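Long-range contacts in esterase (Xanthomonas oryzae pv. oryzae, PDB 3H2G), which acts as a cell wall-degrading esterase with which a bacterial pathogen attacks rice, probably through the serine-hydrolase chemistry of the alpha/beta hydrolases: residues R4-F12 with I149-V158; G55-V66 with G122-Y133. All blocks are in the same frame, centred on the assembly; numbering follows the deposited sequence.

Contact 1: residues R4-F12 with I149-V158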
loop_
_atom_site.group_PDB
_atom_site.type_symbol
_atom_site.label_atom_id
_atom_site.label_comp_id
_atom_site.label_asym_id
_atom_site.label_seq_id
_atom_site.Cartn_x
_atom_site.Cartn_y
_atom_site.Cartn_z
ATOM N N ARG A 4 11.441 -18.373 -5.389
ATOM C CA ARG A 4 10.692 -17.126 -5.255
ATOM C C ARG A 4 10.325 -16.562 -6.624
ATOM O O ARG A 4 11.168 -16.490 -7.520
ATOM C CB ARG A 4 11.515 -16.085 -4.486
ATOM C CG ARG A 4 11.704 -16.383 -3.007
ATOM C CD ARG A 4 12.432 -15.241 -2.307
ATOM N NE ARG A 4 11.764 -13.956 -2.515
ATOM C CZ ARG A 4 12.211 -12.796 -2.046
ATOM N NH1 ARG A 4 13.332 -12.753 -1.336
ATOM N NH2 ARG A 4 11.547 -11.675 -2.295
ATOM N N GLY A 5 9.066 -16.166 -6.782
ATOM C CA GLY A 5 8.621 -15.608 -8.046
ATOM C C GLY A 5 8.016 -16.618 -9.006
ATOM O O GLY A 5 7.471 -16.238 -10.046
ATOM N N THR A 6 8.110 -17.903 -8.678
ATOM C CA THR A 6 7.551 -18.939 -9.543
ATOM C C THR A 6 6.051 -18.736 -9.746
ATOM O O THR A 6 5.307 -18.541 -8.782
ATOM C CB THR A 6 7.784 -20.356 -8.957
ATOM O OG1 THR A 6 9.188 -20.646 -8.943
ATOM C CG2 THR A 6 7.068 -21.408 -9.796
ATOM N N LEU A 7 5.613 -18.776 -11.002
ATOM C CA LEU A 7 4.198 -18.607 -11.335
ATOM C C LEU A 7 3.472 -19.939 -11.147
ATOM O O LEU A 7 3.763 -20.914 -11.844
ATOM C CB LEU A 7 4.047 -18.145 -12.787
ATOM C CG LEU A 7 2.623 -17.919 -13.304
ATOM C CD1 LEU A 7 2.018 -16.691 -12.630
ATOM C CD2 LEU A 7 2.651 -17.731 -14.811
ATOM N N LEU A 8 2.526 -19.975 -10.212
ATOM C CA LEU A 8 1.768 -21.192 -9.928
ATOM C C LEU A 8 0.518 -21.325 -10.800
ATOM O O LEU A 8 0.255 -22.391 -11.355
ATOM C CB LEU A 8 1.393 -21.226 -8.444
ATOM C CG LEU A 8 2.610 -21.279 -7.511
ATOM C CD1 LEU A 8 2.169 -21.159 -6.059
ATOM C CD2 LEU A 8 3.362 -22.584 -7.737
ATOM N N THR A 9 -0.261 -20.252 -10.897
ATOM C CA THR A 9 -1.457 -20.244 -11.736
ATOM C C THR A 9 -1.661 -18.827 -12.260
ATOM O O THR A 9 -1.141 -17.864 -11.695
ATOM C CB THR A 9 -2.741 -20.654 -10.966
ATOM O OG1 THR A 9 -3.118 -19.608 -10.060
ATOM C CG2 THR A 9 -2.518 -21.950 -10.181
ATOM N N SER A 10 -2.409 -18.705 -13.348
ATOM C CA SER A 10 -2.703 -17.403 -13.927
ATOM C C SER A 10 -4.020 -17.541 -14.669
ATOM O O SER A 10 -4.345 -18.612 -15.185
ATOM C CB SER A 10 -1.587 -16.947 -14.876
ATOM O OG SER A 10 -1.417 -17.840 -15.959
ATOM N N ASN A 11 -4.781 -16.458 -14.714
ATOM C CA ASN A 11 -6.077 -16.490 -15.367
ATOM C C ASN A 11 -6.476 -15.092 -15.810
ATOM O O ASN A 11 -6.243 -14.116 -15.097
ATOM C CB ASN A 11 -7.113 -17.044 -14.385
ATOM C CG ASN A 11 -8.470 -17.233 -15.014
ATOM O OD1 ASN A 11 -8.609 -17.925 -16.022
ATOM N ND2 ASN A 11 -9.487 -16.622 -14.418
ATOM N N PHE A 12 -7.066 -14.993 -16.994
ATOM C CA PHE A 12 -7.504 -13.702 -17.492
ATOM C C PHE A 12 -8.995 -13.583 -17.220
ATOM O O PHE A 12 -9.768 -14.490 -17.527
ATOM C CB PHE A 12 -7.167 -13.579 -18.977
ATOM C CG PHE A 12 -5.701 -13.744 -19.260
ATOM C CD1 PHE A 12 -5.153 -15.009 -19.451
ATOM C CD2 PHE A 12 -4.850 -12.642 -19.245
ATOM C CE1 PHE A 12 -3.778 -15.175 -19.620
ATOM C CE2 PHE A 12 -3.474 -12.796 -19.411
ATOM C CZ PHE A 12 -2.937 -14.066 -19.597
ATOM N N ILE A 149 7.918 -7.754 -4.864
ATOM C CA ILE A 149 8.995 -8.172 -5.750
ATOM C C ILE A 149 8.668 -9.503 -6.431
ATOM O O ILE A 149 8.828 -9.646 -7.640
ATOM C CB ILE A 149 10.316 -8.291 -4.964
ATOM C CG1 ILE A 149 10.829 -6.884 -4.630
ATOM C CG2 ILE A 149 11.342 -9.087 -5.757
ATOM C CD1 ILE A 149 11.931 -6.851 -3.577
ATOM N N ASP A 150 8.190 -10.467 -5.656
ATOM C CA ASP A 150 7.864 -11.775 -6.206
ATOM C C ASP A 150 6.635 -11.750 -7.114
ATOM O O ASP A 150 6.498 -12.591 -8.004
ATOM C CB ASP A 150 7.713 -12.780 -5.061
ATOM C CG ASP A 150 9.047 -13.089 -4.396
ATOM O OD1 ASP A 150 9.068 -13.681 -3.296
ATOM O OD2 ASP A 150 10.089 -12.737 -4.991
ATOM N N ALA A 151 5.748 -10.781 -6.900
ATOM C CA ALA A 151 4.566 -10.644 -7.744
ATOM C C ALA A 151 5.039 -10.157 -9.109
ATOM O O ALA A 151 4.537 -10.594 -10.146
ATOM C CB ALA A 151 3.591 -9.633 -7.139
ATOM N N MET A 152 6.011 -9.247 -9.101
ATOM C CA MET A 152 6.556 -8.711 -10.340
ATOM C C MET A 152 7.319 -9.797 -11.097
ATOM O O MET A 152 7.289 -9.850 -12.326
ATOM C CB MET A 152 7.474 -7.523 -10.038
ATOM C CG MET A 152 6.752 -6.351 -9.394
ATOM S SD MET A 152 7.826 -4.910 -9.173
ATOM C CE MET A 152 7.685 -4.184 -10.737
ATOM N N ARG A 153 8.000 -10.668 -10.358
ATOM C CA ARG A 153 8.741 -11.758 -10.980
ATOM C C ARG A 153 7.769 -12.707 -11.680
ATOM O O ARG A 153 7.981 -13.087 -12.833
ATOM C CB ARG A 153 9.550 -12.516 -9.927
ATOM C CG ARG A 153 10.755 -11.739 -9.425
ATOM C CD ARG A 153 11.416 -12.423 -8.237
ATOM N NE ARG A 153 12.725 -11.845 -7.953
ATOM C CZ ARG A 153 13.400 -12.032 -6.823
ATOM N NH1 ARG A 153 12.886 -12.779 -5.852
ATOM N NH2 ARG A 153 14.597 -11.483 -6.670
ATOM N N ALA A 154 6.695 -13.073 -10.986
ATOM C CA ALA A 154 5.694 -13.978 -11.545
ATOM C C ALA A 154 4.951 -13.333 -12.714
ATOM O O ALA A 154 4.681 -13.984 -13.725
ATOM C CB ALA A 154 4.714 -14.403 -10.462
ATOM N N ALA A 155 4.618 -12.053 -12.577
ATOM C CA ALA A 155 3.926 -11.338 -13.643
ATOM C C ALA A 155 4.783 -11.328 -14.909
ATOM O O ALA A 155 4.266 -11.445 -16.018
ATOM C CB ALA A 155 3.619 -9.906 -13.206
ATOM N N ARG A 156 6.095 -11.177 -14.746
ATOM C CA ARG A 156 6.993 -11.165 -15.895
ATOM C C ARG A 156 6.929 -12.488 -16.653
ATOM O O ARG A 156 7.121 -12.527 -17.872
ATOM C CB ARG A 156 8.432 -10.868 -15.450
ATOM C CG ARG A 156 8.707 -9.376 -15.306
ATOM C CD ARG A 156 10.124 -9.099 -14.813
ATOM N NE ARG A 156 10.520 -7.712 -15.050
ATOM C CZ ARG A 156 11.668 -7.184 -14.634
ATOM N NH1 ARG A 156 12.531 -7.926 -13.957
ATOM N NH2 ARG A 156 11.959 -5.919 -14.907
ATOM N N SER A 157 6.665 -13.574 -15.932
ATOM C CA SER A 157 6.555 -14.880 -16.567
ATOM C C SER A 157 5.270 -14.912 -17.395
ATOM O O SER A 157 5.247 -15.446 -18.507
ATOM C CB SER A 157 6.538 -15.989 -15.515
ATOM O OG SER A 157 7.782 -16.040 -14.838
ATOM N N VAL A 158 4.204 -14.330 -16.854
ATOM C CA VAL A 158 2.940 -14.282 -17.577
ATOM C C VAL A 158 3.148 -13.433 -18.830
ATOM O O VAL A 158 2.726 -13.803 -19.926
ATOM C CB VAL A 158 1.814 -13.642 -16.723
ATOM C CG1 VAL A 158 0.541 -13.495 -17.558
ATOM C CG2 VAL A 158 1.540 -14.500 -15.498
HETATM O O HOH W 1 8.434 -17.062 -12.602
#
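Arg4 runs alongside Asp150 from CB to NE and NH2. CB already sits near both carboxylate oxygens, and CG and CD pass Asp150 OD1 at van der Waals range. A bend at chi3 brings NE and NH2 to the carboxylate, and Arg4 NE reaches the syn lone pair of Asp150 OD1 at 2.8 Å, with an N-H···O angle of 154°. At the tip, Arg4 NH2 adds a weak bond to Asp150 OD2 at 3.2 Å. Guanidinium and carboxylate planes stand 73° apart. Arg153 NH1, over one face of the Arg4 guanidinium, makes a weak hydrogen bond, part of a salt bridge, to Asp150 OD2, so the carboxylate probably offsets two positive charges; Thr53 OG1 hydrogen-bonds to Asp150 OD1, and Glu196 holds Arg153 NE. Next along the chain, Gly5 CA rests 3.7 Å from Arg153 CB, and a water joins Gly5 O to Ser157 OG. Polar chemistry then yields to apolar packing: Leu7 CD2 presses on Val158 CG2 at a tight 3.5 Å, while Phe12 CZ approaches Val158 CG1. Segments 7-12 and 149-158 cross at -63°. Helix 141-162 thus covers strand 7-16, an edge of the mixed sheet antiparallel to 43-54, consistent with the family's alpha/beta hydrolase fold.

Contact 2: residues G55-V66 with G122-Y133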
loop_
_atom_site.group_PDB
_atom_site.type_symbol
_atom_site.label_atom_id
_atom_site.label_comp_id
_atom_site.label_asym_id
_atom_site.label_seq_id
_atom_site.Cartn_x
_atom_site.Cartn_y
_atom_site.Cartn_z
ATOM N N GLY A 55 7.647 -16.081 3.570
ATOM C CA GLY A 55 6.963 -15.561 4.738
ATOM C C GLY A 55 7.901 -14.608 5.456
ATOM O O GLY A 55 8.987 -14.310 4.952
ATOM N N VAL A 56 7.508 -14.141 6.637
ATOM C CA VAL A 56 8.333 -13.198 7.382
ATOM C C VAL A 56 9.615 -13.817 7.927
ATOM O O VAL A 56 10.535 -13.099 8.318
ATOM C CB VAL A 56 7.544 -12.558 8.553
ATOM C CG1 VAL A 56 6.272 -11.896 8.023
ATOM C CG2 VAL A 56 7.202 -13.606 9.599
ATOM N N GLU A 57 9.676 -15.145 7.957
ATOM C CA GLU A 57 10.863 -15.836 8.450
ATOM C C GLU A 57 11.627 -16.448 7.281
ATOM O O GLU A 57 12.519 -17.273 7.471
ATOM C CB GLU A 57 10.474 -16.935 9.444
ATOM C CG GLU A 57 9.816 -16.436 10.727
ATOM C CD GLU A 57 10.644 -15.379 11.438
ATOM O OE1 GLU A 57 11.883 -15.523 11.487
ATOM O OE2 GLU A 57 10.058 -14.406 11.957
ATOM N N GLY A 58 11.264 -16.036 6.068
ATOM C CA GLY A 58 11.927 -16.541 4.879
ATOM C C GLY A 58 11.466 -17.921 4.447
ATOM O O GLY A 58 12.043 -18.510 3.535
ATOM N N GLU A 59 10.425 -18.434 5.096
ATOM C CA GLU A 59 9.901 -19.755 4.774
ATOM C C GLU A 59 8.994 -19.682 3.544
ATOM O O GLU A 59 8.489 -18.617 3.197
ATOM C CB GLU A 59 9.109 -20.319 5.961
ATOM C CG GLU A 59 7.702 -19.747 6.111
ATOM C CD GLU A 59 7.653 -18.427 6.860
ATOM O OE1 GLU A 59 8.606 -17.624 6.757
ATOM O OE2 GLU A 59 6.640 -18.186 7.546
ATOM N N PRO A 60 8.783 -20.818 2.863
ATOM C CA PRO A 60 7.918 -20.787 1.681
ATOM C C PRO A 60 6.475 -20.397 1.993
ATOM O O PRO A 60 5.913 -20.778 3.026
ATOM C CB PRO A 60 8.043 -22.206 1.116
ATOM C CG PRO A 60 8.414 -23.029 2.310
ATOM C CD PRO A 60 9.389 -22.147 3.040
ATOM N N ALA A 61 5.891 -19.622 1.087
ATOM C CA ALA A 61 4.515 -19.156 1.219
ATOM C C ALA A 61 4.003 -18.846 -0.181
ATOM O O ALA A 61 4.779 -18.834 -1.137
ATOM C CB ALA A 61 4.471 -17.903 2.081
ATOM N N THR A 62 2.702 -18.609 -0.306
ATOM C CA THR A 62 2.119 -18.275 -1.600
ATOM C C THR A 62 1.364 -16.962 -1.464
ATOM O O THR A 62 1.070 -16.514 -0.352
ATOM C CB THR A 62 1.120 -19.348 -2.085
ATOM O OG1 THR A 62 -0.012 -19.374 -1.207
ATOM C CG2 THR A 62 1.777 -20.723 -2.109
ATOM N N ALA A 63 1.059 -16.350 -2.601
ATOM C CA ALA A 63 0.329 -15.092 -2.634
ATOM C C ALA A 63 -0.344 -14.955 -3.989
ATOM O O ALA A 63 -0.023 -15.685 -4.930
ATOM C CB ALA A 63 1.282 -13.917 -2.400
ATOM N N SER A 64 -1.284 -14.022 -4.087
ATOM C CA SER A 64 -1.984 -13.790 -5.339
ATOM C C SER A 64 -1.694 -12.364 -5.793
ATOM O O SER A 64 -1.114 -11.571 -5.048
ATOM C CB SER A 64 -3.491 -14.011 -5.156
ATOM O OG SER A 64 -4.028 -13.184 -4.134
ATOM N N GLY A 65 -2.074 -12.039 -7.022
ATOM C CA GLY A 65 -1.818 -10.699 -7.510
ATOM C C GLY A 65 -2.682 -10.331 -8.690
ATOM O O GLY A 65 -3.399 -11.171 -9.229
ATOM N N VAL A 66 -2.617 -9.062 -9.080
ATOM C CA VAL A 66 -3.381 -8.566 -10.211
ATOM C C VAL A 66 -2.390 -8.073 -11.260
ATOM O O VAL A 66 -1.323 -7.560 -10.928
ATOM C CB VAL A 66 -4.331 -7.404 -9.792
ATOM C CG1 VAL A 66 -3.534 -6.264 -9.163
ATOM C CG2 VAL A 66 -5.106 -6.903 -10.999
ATOM N N GLY A 122 0.275 -5.866 -9.039
ATOM C CA GLY A 122 0.114 -5.647 -7.614
ATOM C C GLY A 122 -0.093 -6.955 -6.875
ATOM O O GLY A 122 -0.803 -7.837 -7.352
ATOM N N SER A 123 0.554 -7.097 -5.726
ATOM C CA SER A 123 0.398 -8.299 -4.918
ATOM C C SER A 123 -0.739 -8.043 -3.948
ATOM O O SER A 123 -0.936 -6.911 -3.519
ATOM C CB SER A 123 1.671 -8.580 -4.116
ATOM O OG SER A 123 1.446 -9.600 -3.154
ATOM N N ASP A 124 -1.497 -9.082 -3.606
ATOM C CA ASP A 124 -2.568 -8.907 -2.637
ATOM C C ASP A 124 -1.953 -8.919 -1.238
ATOM O O ASP A 124 -2.624 -8.608 -0.257
ATOM C CB ASP A 124 -3.618 -10.014 -2.772
ATOM C CG ASP A 124 -4.509 -9.817 -3.984
ATOM O OD1 ASP A 124 -4.970 -8.674 -4.195
ATOM O OD2 ASP A 124 -4.755 -10.794 -4.721
ATOM N N TYR A 125 -0.664 -9.262 -1.173
ATOM C CA TYR A 125 0.107 -9.329 0.075
ATOM C C TYR A 125 -0.052 -10.674 0.778
ATOM O O TYR A 125 -1.005 -11.407 0.528
ATOM C CB TYR A 125 -0.320 -8.240 1.071
ATOM C CG TYR A 125 -0.124 -6.803 0.639
ATOM C CD1 TYR A 125 -0.788 -5.773 1.307
ATOM C CD2 TYR A 125 0.731 -6.463 -0.413
ATOM C CE1 TYR A 125 -0.611 -4.445 0.947
ATOM C CE2 TYR A 125 0.918 -5.124 -0.783
ATOM C CZ TYR A 125 0.241 -4.124 -0.095
ATOM O OH TYR A 125 0.412 -2.800 -0.436
ATOM N N LEU A 126 0.885 -10.986 1.671
ATOM C CA LEU A 126 0.818 -12.227 2.433
ATOM C C LEU A 126 -0.430 -12.213 3.311
ATOM O O LEU A 126 -0.759 -11.191 3.910
ATOM C CB LEU A 126 2.044 -12.374 3.342
ATOM C CG LEU A 126 3.407 -12.752 2.760
ATOM C CD1 LEU A 126 4.419 -12.849 3.895
ATOM C CD2 LEU A 126 3.314 -14.084 2.036
ATOM N N GLY A 127 -1.123 -13.345 3.381
ATOM C CA GLY A 127 -2.302 -13.436 4.225
ATOM C C GLY A 127 -3.601 -12.899 3.659
ATOM O O GLY A 127 -4.633 -12.963 4.327
ATOM N N LEU A 128 -3.564 -12.372 2.440
ATOM C CA LEU A 128 -4.764 -11.829 1.809
ATOM C C LEU A 128 -4.971 -12.476 0.444
ATOM O O LEU A 128 -4.066 -13.119 -0.083
ATOM C CB LEU A 128 -4.639 -10.311 1.654
ATOM C CG LEU A 128 -4.428 -9.541 2.962
ATOM C CD1 LEU A 128 -4.125 -8.083 2.653
ATOM C CD2 LEU A 128 -5.668 -9.671 3.847
ATOM N N GLY A 129 -6.157 -12.300 -0.129
ATOM C CA GLY A 129 -6.430 -12.900 -1.423
ATOM C C GLY A 129 -6.309 -14.411 -1.338
ATOM O O GLY A 129 -6.852 -15.027 -0.423
ATOM N N LYS A 130 -5.582 -15.014 -2.276
ATOM C CA LYS A 130 -5.414 -16.466 -2.288
ATOM C C LYS A 130 -4.187 -16.959 -1.515
ATOM O O LYS A 130 -3.850 -18.142 -1.572
ATOM C CB LYS A 130 -5.330 -16.970 -3.729
ATOM C CG LYS A 130 -6.589 -16.762 -4.551
ATOM C CD LYS A 130 -6.390 -17.314 -5.958
ATOM C CE LYS A 130 -7.628 -17.146 -6.817
ATOM N NZ LYS A 130 -7.416 -17.710 -8.188
ATOM N N SER A 131 -3.526 -16.064 -0.792
ATOM C CA SER A 131 -2.335 -16.437 -0.033
ATOM C C SER A 131 -2.618 -17.482 1.043
ATOM O O SER A 131 -3.692 -17.490 1.649
ATOM C CB SER A 131 -1.720 -15.199 0.621
ATOM O OG SER A 131 -0.636 -15.555 1.461
ATOM N N ASN A 132 -1.652 -18.364 1.280
ATOM C CA ASN A 132 -1.813 -19.394 2.298
ATOM C C ASN A 132 -1.302 -18.957 3.670
ATOM O O ASN A 132 -1.310 -19.744 4.615
ATOM C CB ASN A 132 -1.111 -20.697 1.873
ATOM C CG ASN A 132 0.400 -20.551 1.738
ATOM O OD1 ASN A 132 0.966 -19.470 1.939
ATOM N ND2 ASN A 132 1.064 -21.655 1.391
ATOM N N TYR A 133 -0.872 -17.703 3.791
ATOM C CA TYR A 133 -0.360 -17.217 5.075
ATOM C C TYR A 133 -1.492 -17.043 6.093
ATOM O O TYR A 133 -2.558 -16.523 5.769
ATOM C CB TYR A 133 0.400 -15.898 4.884
ATOM C CG TYR A 133 1.726 -15.863 5.618
ATOM C CD1 TYR A 133 2.720 -16.808 5.348
ATOM C CD2 TYR A 133 1.985 -14.894 6.589
ATOM C CE1 TYR A 133 3.938 -16.790 6.028
ATOM C CE2 TYR A 133 3.200 -14.866 7.277
ATOM C CZ TYR A 133 4.171 -15.818 6.992
ATOM O OH TYR A 133 5.363 -15.801 7.673
HETATM O O HOH W 2 -2.403 -20.335 -1.794
HETATM O O HOH W 3 -1.851 -12.673 -1.653
#
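Tyr133 and Glu59 meet at about a right angle, ring and carboxylate planes 50° apart, with Glu59 OE2 at the ring's edge. The phenol donates to Glu59 OE2 at 2.7 Å, reaching the syn side but 33° out of the carboxylate plane, and its oxygen also accepts from Val56 N at 2.9 Å. Two bonds hold the hydroxyl, one from the Gly55-Gly58 turn and one to Glu59 just after it, while Leu126 CD1 stands over the centre of one ring face within its own segment and also touches Gly55 CA.

Asn132 crosses Thr62 at a similarly steep angle. Its OD1 takes the Thr62 N-H from above the carbonyl plane, at 3.0 Å, and the backbone N of Asn132 makes a weak return bond to Thr62 OG1. Beside it Ser131 OG donates to Thr62 O at 2.7 Å and accepts from Tyr133 N, closing an ST turn.

Only at Gly65-Ser123 and Val66-Gly122 do the segments pair as antiparallel strands, within the central sheet of what is probably an alpha/beta hydrolase fold. Asp124 N still bonds to Ser64 O at 2.9 Å before 122-133 leaves through two beta turns.

Ser64 OG sits between backbone N and carbonyl carbon (chi1 57°), a torsion that presents it to both Asp124 and Lys130. It donates to the anti lone pair of Asp124 OD2 at 2.6 Å and accepts from Lys130 N at 3.0 Å. Gln96 N holds the other oxygen of Asp124.

Both contacts reach the same mixed sheet, and their centres lie 12 Å apart. Contact 1 sets an outermost strand against helix 141-162, so its chemistry is that of a layer interface: a charge network at one end, aliphatic packing at the other. Contact 2 lies within the sheet and the loop leaving it, and works through backbone, hydroxyl and amide hydrogen bonds, two of them to carboxylates, with no salt bridge between its segments; it has more buried residues, though its turns reach solvent. Strand 43-54 runs between strands 7-16 and 60-71. The two contacts also touch directly, Ala151 CB of contact 1 lying 3.7 Å from Ser123 CB of contact 2. Along the chain, contact 2 is nested inside the loop that contact 1 closes.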